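Aminotransferase AspB (Helicobacter pylori 26695, PDB 3EZS) probably transfers amino groups between amino acids and 2-oxo acids using pyridoxal 5'-phosphate as cofactor. Local coordinates at residues A[194-199]-A[229-234]. Numbering follows the deposited sequence.
With EDO (1,2-ethanediol), chain F; PO4 (phosphate ion), chain C.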
ATOM      1  N   GLU A 194     -14.543 -11.001  -5.402  1.00 39.27           N
ATOM      2  CA  GLU A 194     -14.688 -11.727  -6.667  1.00 39.99           C
ATOM      3  C   GLU A 194     -13.363 -12.107  -7.326  1.00 40.27           C
ATOM      4  O   GLU A 194     -13.270 -12.185  -8.557  1.00 40.17           O
ATOM      5  CB  GLU A 194     -15.565 -10.904  -7.629  1.00 38.45           C
ATOM      6  CG  GLU A 194     -16.947 -10.752  -7.104  1.00 44.30           C
ATOM      7  CD  GLU A 194     -17.957 -10.149  -8.059  1.00 39.27           C
ATOM      8  OE1 GLU A 194     -17.613  -9.494  -9.075  1.00 39.65           O
ATOM      9  OE2 GLU A 194     -19.138 -10.354  -7.758  1.00 40.29           O
ATOM     10  N   CYS A 195     -12.360 -12.381  -6.498  1.00 42.47           N
ATOM     11  CA  CYS A 195     -11.035 -12.713  -7.033  0.50 42.40           C
ATOM     12  C   CYS A 195     -10.925 -14.069  -7.754  1.00 42.58           C
ATOM     13  O   CYS A 195      -9.948 -14.293  -8.483  1.00 41.53           O
ATOM     14  CB  CYS A 195      -9.969 -12.518  -5.959  0.50 43.33           C
ATOM     15  SG  CYS A 195      -9.891 -10.780  -5.480  0.50 44.43           S
ATOM     16  N   TYR A 196     -11.930 -14.942  -7.627  1.00 41.75           N
ATOM     17  CA  TYR A 196     -11.942 -16.222  -8.355  1.00 41.63           C
ATOM     18  C   TYR A 196     -12.927 -16.229  -9.520  1.00 42.11           C
ATOM     19  O   TYR A 196     -13.194 -17.276 -10.098  1.00 42.90           O
ATOM     20  CB  TYR A 196     -12.226 -17.391  -7.384  1.00 43.13           C
ATOM     21  CG  TYR A 196     -11.093 -17.566  -6.400  1.00 40.81           C
ATOM     22  CD1 TYR A 196      -9.963 -18.288  -6.740  1.00 40.04           C
ATOM     23  CD2 TYR A 196     -11.128 -16.959  -5.159  1.00 44.02           C
ATOM     24  CE1 TYR A 196      -8.906 -18.425  -5.860  1.00 42.26           C
ATOM     25  CE2 TYR A 196     -10.074 -17.080  -4.271  1.00 39.25           C
ATOM     26  CZ  TYR A 196      -8.960 -17.815  -4.628  1.00 45.01           C
ATOM     27  OH  TYR A 196      -7.908 -17.953  -3.750  1.00 44.87           O
ATOM     28  N   SER A 197     -13.419 -15.062  -9.924  1.00 41.29           N
ATOM     29  CA  SER A 197     -14.434 -15.019 -10.971  1.00 42.58           C
ATOM     30  C   SER A 197     -13.933 -15.470 -12.346  1.00 41.73           C
ATOM     31  O   SER A 197     -14.738 -15.803 -13.197  1.00 41.59           O
ATOM     32  CB  SER A 197     -15.085 -13.629 -11.025  1.00 43.36           C
ATOM     33  OG  SER A 197     -14.110 -12.633 -11.256  1.00 49.26           O
ATOM     34  N   GLU A 198     -12.616 -15.502 -12.554  1.00 40.90           N
ATOM     35  CA  GLU A 198     -12.047 -15.962 -13.816  1.00 42.15           C
ATOM     36  C   GLU A 198     -11.496 -17.383 -13.728  1.00 42.09           C
ATOM     37  O   GLU A 198     -10.914 -17.874 -14.693  1.00 41.80           O
ATOM     38  CB  GLU A 198     -10.939 -15.001 -14.276  1.00 43.97           C
ATOM     39  CG  GLU A 198     -11.427 -13.661 -14.807  1.00 44.84           C
ATOM     40  CD  GLU A 198     -11.902 -13.767 -16.240  1.00 52.81           C
ATOM     41  OE1 GLU A 198     -12.951 -14.388 -16.468  1.00 51.70           O
ATOM     42  OE2 GLU A 198     -11.209 -13.242 -17.145  1.00 51.97           O
ATOM     43  N   ILE A 199     -11.673 -18.032 -12.574  1.00 41.78           N
ATOM     44  CA  ILE A 199     -11.204 -19.388 -12.351  1.00 40.35           C
ATOM     45  C   ILE A 199     -12.460 -20.229 -12.303  1.00 41.68           C
ATOM     46  O   ILE A 199     -13.126 -20.303 -11.289  1.00 43.45           O
ATOM     47  CB  ILE A 199     -10.372 -19.526 -11.032  1.00 39.97           C
ATOM     48  CG1 ILE A 199      -9.300 -18.422 -10.928  1.00 43.10           C
ATOM     49  CG2 ILE A 199      -9.739 -20.924 -10.933  1.00 37.13           C
ATOM     50  CD1 ILE A 199      -8.416 -18.290 -12.193  1.00 45.12           C
ATOM     51  N   LEU A 229      -5.957  -9.207 -10.539  1.00 41.97           N
ATOM     52  CA  LEU A 229      -5.358  -9.777 -11.746  1.00 44.03           C
ATOM     53  C   LEU A 229      -4.434 -10.984 -11.461  1.00 42.43           C
ATOM     54  O   LEU A 229      -4.041 -11.715 -12.370  1.00 41.98           O
ATOM     55  CB  LEU A 229      -4.496  -8.687 -12.369  1.00 44.67           C
ATOM     56  CG  LEU A 229      -4.082  -8.787 -13.825  1.00 49.42           C
ATOM     57  CD1 LEU A 229      -5.319  -8.893 -14.721  1.00 53.53           C
ATOM     58  CD2 LEU A 229      -3.243  -7.556 -14.175  1.00 46.24           C
ATOM     59  N   SER A 230      -4.080 -11.164 -10.201  1.00 40.84           N
ATOM     60  CA  SER A 230      -3.076 -12.138  -9.790  1.00 42.20           C
ATOM     61  C   SER A 230      -3.254 -13.546 -10.303  1.00 43.88           C
ATOM     62  O   SER A 230      -2.296 -14.134 -10.796  1.00 46.02           O
ATOM     63  CB  SER A 230      -2.974 -12.165  -8.264  1.00 40.41           C
ATOM     64  OG  SER A 230      -2.681 -10.865  -7.787  1.00 42.94           O
ATOM     65  N   LYS A 231      -4.462 -14.088 -10.165  1.00 45.76           N
ATOM     66  CA  LYS A 231      -4.735 -15.486 -10.571  1.00 47.37           C
ATOM     67  C   LYS A 231      -5.064 -15.590 -12.038  1.00 46.78           C
ATOM     68  O   LYS A 231      -4.568 -16.479 -12.743  1.00 47.88           O
ATOM     69  CB  LYS A 231      -5.830 -16.093  -9.690  1.00 47.63           C
ATOM     70  CG  LYS A 231      -5.301 -16.371  -8.280  1.00 50.26           C
ATOM     71  CD  LYS A 231      -6.401 -16.356  -7.260  1.00 61.41           C
ATOM     72  CE  LYS A 231      -5.854 -16.627  -5.859  1.00 67.59           C
ATOM     73  NZ  LYS A 231      -4.660 -15.817  -5.500  1.00 64.32           N
ATOM     74  N   ARG A 232      -5.867 -14.643 -12.495  1.00 45.74           N
ATOM     75  CA  ARG A 232      -6.275 -14.553 -13.887  1.00 44.85           C
ATOM     76  C   ARG A 232      -5.110 -14.571 -14.868  1.00 43.40           C
ATOM     77  O   ARG A 232      -5.187 -15.252 -15.901  1.00 43.79           O
ATOM     78  CB  ARG A 232      -7.047 -13.234 -14.081  1.00 45.33           C
ATOM     79  CG  ARG A 232      -7.494 -12.955 -15.474  1.00 47.06           C
ATOM     80  CD  ARG A 232      -8.209 -11.618 -15.585  1.00 44.35           C
ATOM     81  NE  ARG A 232      -8.779 -11.480 -16.925  1.00 45.47           N
ATOM     82  CZ  ARG A 232      -8.190 -10.891 -17.973  1.00 44.63           C
ATOM     83  NH1 ARG A 232      -7.003 -10.298 -17.885  1.00 50.48           N
ATOM     84  NH2 ARG A 232      -8.823 -10.882 -19.128  1.00 46.34           N
ATOM     85  N   SER A 233      -4.048 -13.817 -14.566  1.00 40.97           N
ATOM     86  CA  SER A 233      -2.943 -13.650 -15.515  1.00 40.40           C
ATOM     87  C   SER A 233      -1.594 -14.171 -15.059  1.00 40.25           C
ATOM     88  O   SER A 233      -0.590 -13.875 -15.687  1.00 42.05           O
ATOM     89  CB  SER A 233      -2.818 -12.163 -15.851  1.00 42.26           C
ATOM     90  OG  SER A 233      -4.076 -11.607 -16.231  1.00 43.54           O
ATOM     91  N   SER A 234      -1.560 -14.976 -14.003  1.00 42.04           N
ATOM     92  CA  SER A 234      -0.287 -15.477 -13.434  1.00 42.24           C
ATOM     93  C   SER A 234       0.752 -14.349 -13.315  1.00 41.35           C
ATOM     94  O   SER A 234       1.933 -14.503 -13.701  1.00 39.31           O
ATOM     95  CB  SER A 234       0.279 -16.636 -14.255  1.00 42.30           C
ATOM     96  OG  SER A 234      -0.625 -17.723 -14.321  1.00 46.36           O
TER
HETATM   97  C1  EDO F 379      -8.468 -15.644  -1.437  1.00 53.08           C
HETATM   98  O1  EDO F 379      -7.685 -14.921  -2.403  1.00 56.54           O
HETATM   99  C2  EDO F 379      -9.706 -14.808  -1.065  1.00 55.13           C
HETATM  100  O2  EDO F 379     -10.875 -15.069  -1.839  1.00 59.28           O
HETATM  101  P   PO4 C 376      -4.188 -10.256  -4.441  1.00 38.17           P
HETATM  102  O1  PO4 C 376      -5.041  -9.505  -5.427  1.00 41.02           O
HETATM  103  O2  PO4 C 376      -3.703  -9.346  -3.364  1.00 37.69           O
HETATM  104  O3  PO4 C 376      -2.994 -10.803  -5.139  1.00 37.68           O
HETATM  105  O4  PO4 C 376      -5.033 -11.313  -3.797  1.00 45.59           O
HETATM  106  O   HOH W   1      -7.268 -12.975  -9.745  1.00 49.02           O
HETATM  107  O   HOH W   2     -11.515 -12.897 -19.682  1.00 57.09           O
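Lys-231 runs past the ring of Tyr-196, with CE 3.2 Å from the phenol OH. The methylenes come at the ring obliquely. The lysine chain stays extended until chi4 (48°), where it bends and takes NZ to Tyr-55 OH of the second subunit; Tyr-196 OH is hydrogen-bonded to Tyr-311 OH. On the backbone side, water 1 joins the loops, donating to Cys-195 O and accepting from Lys-231 N at 3.0 Å. Ile-199 CD1 packs on Lys-231 CB.

Farther along, Glu-198 and Arg-232 lie side by side and point the same way. The arginine is extended out to NE; the glutamate folds at chi2 (-80°) and lays its carboxylate almost coplanar with the guanidinium. The salt bridge uses a single edge bond, NE to the anti lone pair of OE2, 3.0 Å long and fairly straight at 159°. Arg-75 takes OE1 and Asp-279 takes NH2, so each ion has a second charged partner that should help fix its rotation.

Ser-230 OG donates to phosphate O3 at 2.7 Å, and Ser-228, Arg-239 and the backbone of Ser-91 and Arg-92 also hold the ion. Residues 228-231 read Ser-Leu-Ser-Lys, the motif that carries the cofactor lysine in class I aminotransferases. The phosphate probably sits where the cofactor's phosphate would, with Lys-231 as the likely Schiff-base lysine and Tyr-196 beside it; the salt bridge ties together the loops that carry them.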